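Local coordinates for protein lipolytic enzyme, G-D-S-L family (Bacteroides thetaiotaomicron, PDB 7BR2) that metabolises the drug diltiazem in the gut and belongs to the SGNH (GDSL) family of serine esterases, at residues Val231-Ile236 with Ala243-Gly248; Phe366-Trp371 with Lys405-Leu410; Leu270-Asp275 with Lys285-Val290. One frame throughout, in Å; residues are numbered along the deposited sequence.

Interaction 1 of 3, residues Val231-Ile236 with Ala243-Gly248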
loop_
_atom_site.group_PDB
_atom_site.type_symbol
_atom_site.label_atom_id
_atom_site.label_comp_id
_atom_site.label_asym_id
_atom_site.label_seq_id
_atom_site.Cartn_x
_atom_site.Cartn_y
_atom_site.Cartn_z
ATOM N N VAL A 231 9.260 -10.218 -11.900
ATOM C CA VAL A 231 8.687 -9.391 -12.955
ATOM C C VAL A 231 8.853 -10.086 -14.299
ATOM O O VAL A 231 7.885 -10.321 -15.030
ATOM C CB VAL A 231 9.349 -8.002 -12.966
ATOM C CG1 VAL A 231 8.769 -7.152 -14.077
ATOM C CG2 VAL A 231 9.228 -7.325 -11.600
ATOM N N ALA A 232 10.087 -10.463 -14.612
ATOM C CA ALA A 232 10.415 -11.280 -15.769
ATOM C C ALA A 232 11.795 -11.872 -15.522
ATOM O O ALA A 232 12.582 -11.351 -14.730
ATOM C CB ALA A 232 10.382 -10.474 -17.073
ATOM N N ASN A 233 12.069 -12.984 -16.186
ATOM C CA ASN A 233 13.331 -13.702 -16.006
ATOM C C ASN A 233 13.767 -14.181 -17.384
ATOM O O ASN A 233 13.197 -15.131 -17.929
ATOM C CB ASN A 233 13.158 -14.860 -15.023
ATOM C CG ASN A 233 14.480 -15.330 -14.417
ATOM O OD1 ASN A 233 15.551 -15.023 -14.924
ATOM N ND2 ASN A 233 14.397 -16.105 -13.341
ATOM N N MET A 234 14.746 -13.501 -17.969
ATOM C CA MET A 234 15.219 -13.866 -19.293
ATOM C C MET A 234 16.696 -14.241 -19.225
ATOM O O MET A 234 17.492 -13.595 -18.527
ATOM C CB MET A 234 15.009 -12.739 -20.306
ATOM C CG MET A 234 15.899 -11.551 -20.066
ATOM S SD MET A 234 15.217 -10.037 -20.731
ATOM C CE MET A 234 14.790 -9.212 -19.202
ATOM N N GLU A 235 17.043 -15.295 -19.955
ATOM C CA GLU A 235 18.411 -15.770 -20.077
ATOM C C GLU A 235 18.691 -16.008 -21.548
ATOM O O GLU A 235 18.019 -16.838 -22.177
ATOM C CB GLU A 235 18.648 -17.059 -19.292
ATOM C CG GLU A 235 20.119 -17.445 -19.194
ATOM C CD GLU A 235 20.343 -18.776 -18.490
ATOM O OE1 GLU A 235 19.573 -19.126 -17.565
ATOM O OE2 GLU A 235 21.301 -19.479 -18.875
ATOM N N ILE A 236 19.673 -15.276 -22.078
ATOM C CA ILE A 236 20.122 -15.376 -23.460
ATOM C C ILE A 236 21.551 -15.909 -23.482
ATOM O O ILE A 236 22.448 -15.338 -22.848
ATOM C CB ILE A 236 20.042 -14.018 -24.181
ATOM C CG1 ILE A 236 18.586 -13.585 -24.387
ATOM C CG2 ILE A 236 20.840 -14.052 -25.477
ATOM C CD1 ILE A 236 17.987 -12.799 -23.248
ATOM N N ALA A 243 16.965 -17.887 -26.807
ATOM C CA ALA A 243 16.728 -17.569 -25.410
ATOM C C ALA A 243 16.663 -18.857 -24.613
ATOM O O ALA A 243 15.905 -19.767 -24.955
ATOM C CB ALA A 243 15.433 -16.782 -25.242
ATOM N N VAL A 244 17.468 -18.942 -23.557
ATOM C CA VAL A 244 17.407 -20.100 -22.671
ATOM C C VAL A 244 16.217 -19.988 -21.738
ATOM O O VAL A 244 15.549 -20.983 -21.435
ATOM C CB VAL A 244 18.727 -20.260 -21.895
ATOM C CG1 VAL A 244 18.607 -21.377 -20.852
ATOM C CG2 VAL A 244 19.872 -20.546 -22.852
ATOM N N LYS A 245 15.916 -18.775 -21.293
ATOM C CA LYS A 245 14.827 -18.560 -20.357
ATOM C C LYS A 245 14.048 -17.326 -20.788
ATOM O O LYS A 245 14.643 -16.289 -21.094
ATOM C CB LYS A 245 15.386 -18.371 -18.939
ATOM C CG LYS A 245 14.544 -18.886 -17.799
ATOM C CD LYS A 245 15.317 -18.712 -16.488
ATOM C CE LYS A 245 15.718 -20.049 -15.868
ATOM N NZ LYS A 245 16.296 -19.871 -14.501
ATOM N N ALA A 246 12.718 -17.443 -20.810
ATOM C CA ALA A 246 11.858 -16.324 -21.167
ATOM C C ALA A 246 10.592 -16.418 -20.312
ATOM O O ALA A 246 9.490 -16.690 -20.793
ATOM C CB ALA A 246 11.539 -16.321 -22.663
ATOM N N GLU A 247 10.764 -16.225 -19.005
ATOM C CA GLU A 247 9.676 -16.300 -18.045
ATOM C C GLU A 247 9.033 -14.922 -17.922
ATOM O O GLU A 247 9.724 -13.922 -17.668
ATOM C CB GLU A 247 10.200 -16.782 -16.689
ATOM C CG GLU A 247 10.685 -18.225 -16.718
ATOM C CD GLU A 247 11.481 -18.628 -15.484
ATOM O OE1 GLU A 247 11.918 -19.795 -15.421
ATOM O OE2 GLU A 247 11.749 -17.762 -14.625
ATOM N N GLY A 248 7.717 -14.874 -18.112
ATOM C CA GLY A 248 7.011 -13.615 -18.050
ATOM C C GLY A 248 7.346 -12.670 -19.173
ATOM O O GLY A 248 7.135 -11.462 -19.039
HETATM O O HOH W 1 7.047 -9.379 -17.241
#

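Interaction 2 of 3, residues Phe366-Trp371 with Lys405-Leu410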
loop_
_atom_site.group_PDB
_atom_site.type_symbol
_atom_site.label_atom_id
_atom_site.label_comp_id
_atom_site.label_asym_id
_atom_site.label_seq_id
_atom_site.Cartn_x
_atom_site.Cartn_y
_atom_site.Cartn_z
ATOM N N PHE A 366 -11.825 13.245 -0.684
ATOM C CA PHE A 366 -13.076 12.553 -0.349
ATOM C C PHE A 366 -13.072 12.020 1.084
ATOM O O PHE A 366 -14.127 11.985 1.742
ATOM C CB PHE A 366 -13.348 11.417 -1.342
ATOM C CG PHE A 366 -13.955 11.877 -2.645
ATOM C CD1 PHE A 366 -13.157 12.361 -3.668
ATOM C CD2 PHE A 366 -15.332 11.793 -2.852
ATOM C CE1 PHE A 366 -13.715 12.786 -4.880
ATOM C CE2 PHE A 366 -15.899 12.213 -4.059
ATOM C CZ PHE A 366 -15.077 12.716 -5.076
ATOM N N ARG A 367 -11.901 11.632 1.599
ATOM C CA ARG A 367 -11.824 11.145 2.981
ATOM C C ARG A 367 -12.058 12.279 3.988
ATOM O O ARG A 367 -12.654 12.068 5.057
ATOM C CB ARG A 367 -10.464 10.494 3.258
ATOM C CG ARG A 367 -10.140 9.227 2.458
ATOM C CD ARG A 367 -11.361 8.390 2.213
ATOM N NE ARG A 367 -11.818 7.731 3.423
ATOM C CZ ARG A 367 -13.056 7.297 3.608
ATOM N NH1 ARG A 367 -13.387 6.704 4.751
ATOM N NH2 ARG A 367 -13.960 7.468 2.652
ATOM N N GLU A 368 -11.568 13.483 3.678
ATOM C CA GLU A 368 -11.861 14.647 4.517
ATOM C C GLU A 368 -13.361 14.934 4.527
ATOM O O GLU A 368 -13.960 15.235 5.578
ATOM C CB GLU A 368 -11.082 15.868 4.015
ATOM C CG GLU A 368 -9.558 15.734 4.077
ATOM C CD GLU A 368 -9.005 15.914 5.482
ATOM O OE1 GLU A 368 -9.682 16.544 6.313
ATOM O OE2 GLU A 368 -7.905 15.405 5.777
ATOM N N TYR A 369 -13.997 14.818 3.364
ATOM C CA TYR A 369 -15.444 15.001 3.342
ATOM C C TYR A 369 -16.132 13.952 4.214
ATOM O O TYR A 369 -17.044 14.277 4.987
ATOM C CB TYR A 369 -15.949 14.972 1.897
ATOM C CG TYR A 369 -17.431 14.718 1.743
ATOM C CD1 TYR A 369 -18.364 15.750 1.900
ATOM C CD2 TYR A 369 -17.903 13.448 1.404
ATOM C CE1 TYR A 369 -19.733 15.515 1.747
ATOM C CE2 TYR A 369 -19.257 13.204 1.249
ATOM C CZ TYR A 369 -20.174 14.240 1.421
ATOM O OH TYR A 369 -21.520 13.983 1.251
ATOM N N ALA A 370 -15.672 12.700 4.139
ATOM C CA ALA A 370 -16.248 11.640 4.965
ATOM C C ALA A 370 -16.085 11.932 6.454
ATOM O O ALA A 370 -16.971 11.604 7.254
ATOM C CB ALA A 370 -15.625 10.284 4.616
ATOM N N TRP A 371 -14.940 12.493 6.862
ATOM C CA TRP A 371 -14.841 12.897 8.262
ATOM C C TRP A 371 -15.904 13.938 8.587
ATOM O O TRP A 371 -16.566 13.860 9.626
ATOM C CB TRP A 371 -13.468 13.453 8.634
ATOM C CG TRP A 371 -13.486 13.791 10.112
ATOM C CD1 TRP A 371 -13.175 12.953 11.147
ATOM C CD2 TRP A 371 -13.927 15.020 10.721
ATOM N NE1 TRP A 371 -13.364 13.587 12.343
ATOM C CE2 TRP A 371 -13.829 14.853 12.115
ATOM C CE3 TRP A 371 -14.386 16.244 10.222
ATOM C CZ2 TRP A 371 -14.172 15.862 13.015
ATOM C CZ3 TRP A 371 -14.730 17.246 11.122
ATOM C CH2 TRP A 371 -14.619 17.046 12.499
ATOM N N LYS A 405 -13.463 23.461 11.874
ATOM C CA LYS A 405 -13.146 24.745 11.262
ATOM C C LYS A 405 -12.071 24.586 10.199
ATOM O O LYS A 405 -12.100 25.277 9.179
ATOM C CB LYS A 405 -12.664 25.750 12.310
ATOM C CG LYS A 405 -12.527 27.170 11.754
ATOM C CD LYS A 405 -12.016 28.164 12.780
ATOM C CE LYS A 405 -12.441 29.564 12.385
ATOM N NZ LYS A 405 -11.837 30.612 13.246
ATOM N N GLY A 406 -11.111 23.690 10.423
ATOM C CA GLY A 406 -10.104 23.458 9.404
ATOM C C GLY A 406 -10.653 22.870 8.120
ATOM O O GLY A 406 -10.057 23.057 7.057
ATOM N N ARG A 407 -11.796 22.201 8.184
ATOM C CA ARG A 407 -12.387 21.584 7.008
ATOM C C ARG A 407 -13.590 22.325 6.445
ATOM O O ARG A 407 -14.229 21.803 5.530
ATOM C CB ARG A 407 -12.746 20.122 7.286
ATOM C CG ARG A 407 -11.527 19.220 7.349
ATOM C CD ARG A 407 -11.200 18.672 8.704
ATOM N NE ARG A 407 -9.881 18.058 8.651
ATOM C CZ ARG A 407 -8.745 18.725 8.833
ATOM N NH1 ARG A 407 -8.774 20.019 9.098
ATOM N NH2 ARG A 407 -7.582 18.096 8.761
ATOM N N ARG A 408 -13.936 23.508 6.966
ATOM C CA ARG A 408 -15.133 24.190 6.481
ATOM C C ARG A 408 -15.018 24.568 5.003
ATOM O O ARG A 408 -16.008 24.512 4.268
ATOM C CB ARG A 408 -15.452 25.431 7.311
ATOM C CG ARG A 408 -16.670 26.167 6.742
ATOM C CD ARG A 408 -17.284 27.179 7.694
ATOM N NE ARG A 408 -16.280 28.039 8.299
ATOM C CZ ARG A 408 -16.573 29.057 9.103
ATOM N NH1 ARG A 408 -17.845 29.322 9.386
ATOM N NH2 ARG A 408 -15.601 29.807 9.618
ATOM N N ASP A 409 -13.853 25.039 4.564
ATOM C CA ASP A 409 -13.700 25.389 3.153
ATOM C C ASP A 409 -13.882 24.150 2.263
ATOM O O ASP A 409 -14.676 24.145 1.295
ATOM C CB ASP A 409 -12.326 26.037 2.945
ATOM C CG ASP A 409 -12.117 26.518 1.523
ATOM O OD1 ASP A 409 -13.034 27.168 0.988
ATOM O OD2 ASP A 409 -11.041 26.257 0.941
ATOM N N LEU A 410 -13.181 23.069 2.616
ATOM C CA LEU A 410 -13.328 21.827 1.885
ATOM C C LEU A 410 -14.776 21.364 1.908
ATOM O O LEU A 410 -15.294 20.921 0.883
ATOM C CB LEU A 410 -12.396 20.753 2.460
ATOM C CG LEU A 410 -12.420 19.382 1.753
ATOM C CD1 LEU A 410 -11.007 18.785 1.682
ATOM C CD2 LEU A 410 -13.398 18.388 2.407
#

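Interaction 3 of 3, residues Leu270-Asp275 with Lys285-Val290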
loop_
_atom_site.group_PDB
_atom_site.type_symbol
_atom_site.label_atom_id
_atom_site.label_comp_id
_atom_site.label_asym_id
_atom_site.label_seq_id
_atom_site.Cartn_x
_atom_site.Cartn_y
_atom_site.Cartn_z
ATOM N N LEU A 270 5.326 -4.582 -16.043
ATOM C CA LEU A 270 6.297 -3.521 -15.840
ATOM C C LEU A 270 6.977 -3.692 -14.487
ATOM O O LEU A 270 6.471 -4.414 -13.621
ATOM C CB LEU A 270 5.609 -2.147 -15.916
ATOM C CG LEU A 270 4.966 -1.741 -17.246
ATOM C CD1 LEU A 270 4.241 -0.392 -17.114
ATOM C CD2 LEU A 270 5.999 -1.700 -18.365
ATOM N N PRO A 271 8.155 -3.092 -14.279
ATOM C CA PRO A 271 8.750 -3.104 -12.936
ATOM C C PRO A 271 7.919 -2.288 -11.956
ATOM O O PRO A 271 7.149 -1.400 -12.332
ATOM C CB PRO A 271 10.131 -2.474 -13.142
ATOM C CG PRO A 271 9.973 -1.609 -14.350
ATOM C CD PRO A 271 8.982 -2.331 -15.236
ATOM N N TYR A 272 8.087 -2.602 -10.679
ATOM C CA TYR A 272 7.411 -1.840 -9.641
ATOM C C TYR A 272 8.150 -0.533 -9.420
ATOM O O TYR A 272 9.355 -0.554 -9.139
ATOM C CB TYR A 272 7.336 -2.606 -8.338
ATOM C CG TYR A 272 6.433 -1.918 -7.350
ATOM C CD1 TYR A 272 5.054 -2.128 -7.379
ATOM C CD2 TYR A 272 6.947 -1.019 -6.414
ATOM C CE1 TYR A 272 4.217 -1.487 -6.484
ATOM C CE2 TYR A 272 6.115 -0.373 -5.517
ATOM C CZ TYR A 272 4.750 -0.606 -5.562
ATOM O OH TYR A 272 3.920 0.031 -4.665
ATOM N N PRO A 273 7.494 0.612 -9.583
ATOM C CA PRO A 273 8.173 1.897 -9.405
ATOM C C PRO A 273 8.109 2.377 -7.966
ATOM O O PRO A 273 7.094 2.245 -7.277
ATOM C CB PRO A 273 7.402 2.818 -10.358
ATOM C CG PRO A 273 6.042 2.257 -10.363
ATOM C CD PRO A 273 6.143 0.767 -10.137
ATOM N N LEU A 274 9.228 2.951 -7.517
ATOM C CA LEU A 274 9.396 3.392 -6.140
ATOM C C LEU A 274 9.609 4.896 -6.117
ATOM O O LEU A 274 10.507 5.418 -6.789
ATOM C CB LEU A 274 10.573 2.673 -5.476
ATOM C CG LEU A 274 10.341 1.173 -5.304
ATOM C CD1 LEU A 274 11.624 0.420 -4.970
ATOM C CD2 LEU A 274 9.258 0.896 -4.263
ATOM N N ASP A 275 8.763 5.590 -5.372
ATOM C CA ASP A 275 8.921 7.024 -5.188
ATOM C C ASP A 275 10.086 7.277 -4.234
ATOM O O ASP A 275 10.138 6.701 -3.137
ATOM C CB ASP A 275 7.626 7.605 -4.631
ATOM C CG ASP A 275 7.487 9.085 -4.896
ATOM O OD1 ASP A 275 8.492 9.729 -5.264
ATOM O OD2 ASP A 275 6.360 9.597 -4.715
ATOM N N LYS A 285 11.185 9.621 5.157
ATOM C CA LYS A 285 11.628 8.477 4.387
ATOM C C LYS A 285 10.640 8.228 3.260
ATOM O O LYS A 285 9.428 8.427 3.411
ATOM C CB LYS A 285 11.747 7.235 5.278
ATOM C CG LYS A 285 12.775 7.382 6.394
ATOM C CD LYS A 285 12.692 6.221 7.388
ATOM C CE LYS A 285 11.550 6.419 8.374
ATOM N NZ LYS A 285 11.330 5.192 9.197
ATOM N N SER A 286 11.165 7.772 2.134
ATOM C CA SER A 286 10.372 7.597 0.931
ATOM C C SER A 286 9.887 6.160 0.823
ATOM O O SER A 286 10.306 5.282 1.577
ATOM C CB SER A 286 11.196 7.978 -0.301
ATOM O OG SER A 286 12.265 7.065 -0.494
ATOM N N GLN A 287 8.937 5.946 -0.096
ATOM C CA GLN A 287 8.559 4.592 -0.489
ATOM C C GLN A 287 9.811 3.758 -0.816
ATOM O O GLN A 287 9.890 2.566 -0.471
ATOM C CB GLN A 287 7.570 4.680 -1.675
ATOM C CG GLN A 287 6.978 3.373 -2.184
ATOM C CD GLN A 287 6.235 3.545 -3.511
ATOM O OE1 GLN A 287 6.314 4.596 -4.140
ATOM N NE2 GLN A 287 5.546 2.495 -3.955
ATOM N N ALA A 288 10.794 4.378 -1.491
ATOM C CA ALA A 288 11.991 3.665 -1.944
ATOM C C ALA A 288 12.793 3.087 -0.796
ATOM O O ALA A 288 13.453 2.047 -0.955
ATOM C CB ALA A 288 12.855 4.616 -2.794
ATOM N N GLU A 289 12.704 3.718 0.373
ATOM C CA GLU A 289 13.401 3.227 1.540
ATOM C C GLU A 289 13.038 1.797 1.858
ATOM O O GLU A 289 13.858 1.095 2.470
ATOM C CB GLU A 289 13.022 4.126 2.734
ATOM C CG GLU A 289 13.702 3.835 4.038
ATOM C CD GLU A 289 15.091 4.377 4.059
ATOM O OE1 GLU A 289 15.337 5.403 3.390
ATOM O OE2 GLU A 289 15.930 3.748 4.747
ATOM N N VAL A 290 11.923 1.305 1.304
ATOM C CA VAL A 290 11.521 -0.076 1.566
ATOM C C VAL A 290 12.638 -1.039 1.219
ATOM O O VAL A 290 12.778 -2.095 1.853
ATOM C CB VAL A 290 10.242 -0.463 0.777
ATOM C CG1 VAL A 290 10.542 -0.651 -0.716
ATOM C CG2 VAL A 290 9.626 -1.744 1.322
#

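Interaction 1 of 3, residues Val231-Ile236 with Ala243-Gly248
N233 facing E247, and E235 facing K245, across an antiparallel hairpin show how a regular ladder absorbs an irregularity. N233 and E247 are a hydrogen-bonded pair, N233 N lying 2.9 Å from E247 O while E247 N returns the bond to N233 O. Two residues on, E235 and K245 exchange a second pair of bonds, E235 N to K245 O and K245 N to E235 O. The E235 oxygen also takes a weak bond from V244 N at 2.6 Å, so V244 and K245 both face E235 in a classic beta bulge, and I236 is paired with A243. On the face of N233, E235, K245 and E247, E235 CB meets K245 CB at 3.5 Å. E235 keeps CG anti to its backbone N (chi1 -170°) and runs extended alongside V244, OE2 resting 3.8 Å from V244 CG1. N233 and E247 lie side by side with amide and carboxylate planes 88° apart, E247 OE2 being 3.3 Å from N233 CB. Strand 242-247 is an outermost strand of its mixed sheet; strand 232-237 lies between it and strand 303-308, to which 232-237 runs parallel, bonding L304 and K306, while M234 and I236 turn the opposite face onto strand 260-267, M234 also touching strand 249-257.

Interaction 2 of 3, residues Phe366-Trp371 with Lys405-Leu410
E368 and R407 both set CG anti to the carbonyl carbon (chi1 -63° and -73°), and each chain then bends at chi2, which brings carboxylate and guanidinium together between helix 344-377 and the junction of helices 402-406 and 408-414. The result is a one-atom salt bridge: E368 OE1 sits 2.8 Å from R407 NE, whereas R407 NH2 stays 3.6 Å from the same oxygen. Carboxylate and guanidinium planes stand 62° apart, so this is not the flat, two-pronged pairing that arginine can make. Next to the salt bridge L410 crosses E368 at about a right angle, its CD1 packing 3.7 Å from E368 CB. The other branch, CD2, turns to the helix backbone and lies 3.7 Å from Y369 N. R407 also passes W371 obliquely, with CD 4.3 Å from W371 CE3, and its cationic group engages W403 in a cation-pi contact; W403 in turn meets W371 edge-to-face. With a leucine in place of R407, E368 OE1 would probably lose its ionic mate and W403 its cation, leaving the two helical elements joined here mainly by L410. R407 occupies the N-cap position of helix 408-414, which ties the salt bridge to the start of that helix. The carboxylate has two arginine partners, R407 on OE1 and R364 on OE2, a setting likely to favour its ionised form, though partial exposure to water would be expected to weaken the ion pair.

Interaction 3 of 3, residues Leu270-Asp275 with Lys285-Val290
A buried loop-to-loop contact joins L274 and D275 to Q287 and A288, within the long connection from strand 260-267 to helix 296-300; here a glutamine amide takes the place of one backbone partner. Q287 OE1 accepts D275 N at 2.9 Å with a nearly straight N-H...O angle of 167°, although the donor lies well above the carbonyl plane and not on a lone pair. The reverse link is pure backbone, A288 N reaching D275 O at 2.9 Å. D275 is thus held through both its peptide N-H and its carbonyl. Q287 can span the distance because its CG is anti to the backbone N (chi1 -176°) and the chain stays extended beyond it. This places NE2 at the edge of the Y272 ring, near its plane and 3.0 Å from Y272 OH, with ring and amide planes 88° apart; that hydroxyl is hydrogen-bonded to F38 O of helix 35-46. Apolar contacts accompany the polar ones: L274 CB rests 4.0 Å from A288 CB, and L274 CD2 lies 4.1 Å from V290 CG1. The D275 carboxylate turns to other partners, OD2 in a salt bridge with R279 and OD1 accepting I277 N, an Asx turn. Helices 35-46 and 210-223, touched by Q287 through L41 and M214, follow in sequence S28 and the D204/H207 pair respectively, probably the Ser-Asp-His triad of this SGNH hydrolase, so the paired loops pack against scaffold elements typical of that fold.

The three contacts show chemistry following position. Interaction 3 is the core case, its centre about 11 Å from the centre of the chain, where a few polar bonds and small apolar contacts fix irregular loops. Interaction 1 is partly buried and peripheral; repeated backbone bonds dominate, M234 and I236 being buried on one face while polar chains lie on the other. Interaction 2 is a surface contact, a salt bridge beside leucine packing with tryptophans at its flank, on the opposite side of the chain's centre from interaction 1, their centres about 50 Å apart. Interactions 1 and 3 touch, V231 CG1 lying 3.6 Å from L270 O. Helix 344-377 is common to interactions 2 and 3: it supplies one side of interaction 2 and packs against L270 and P271.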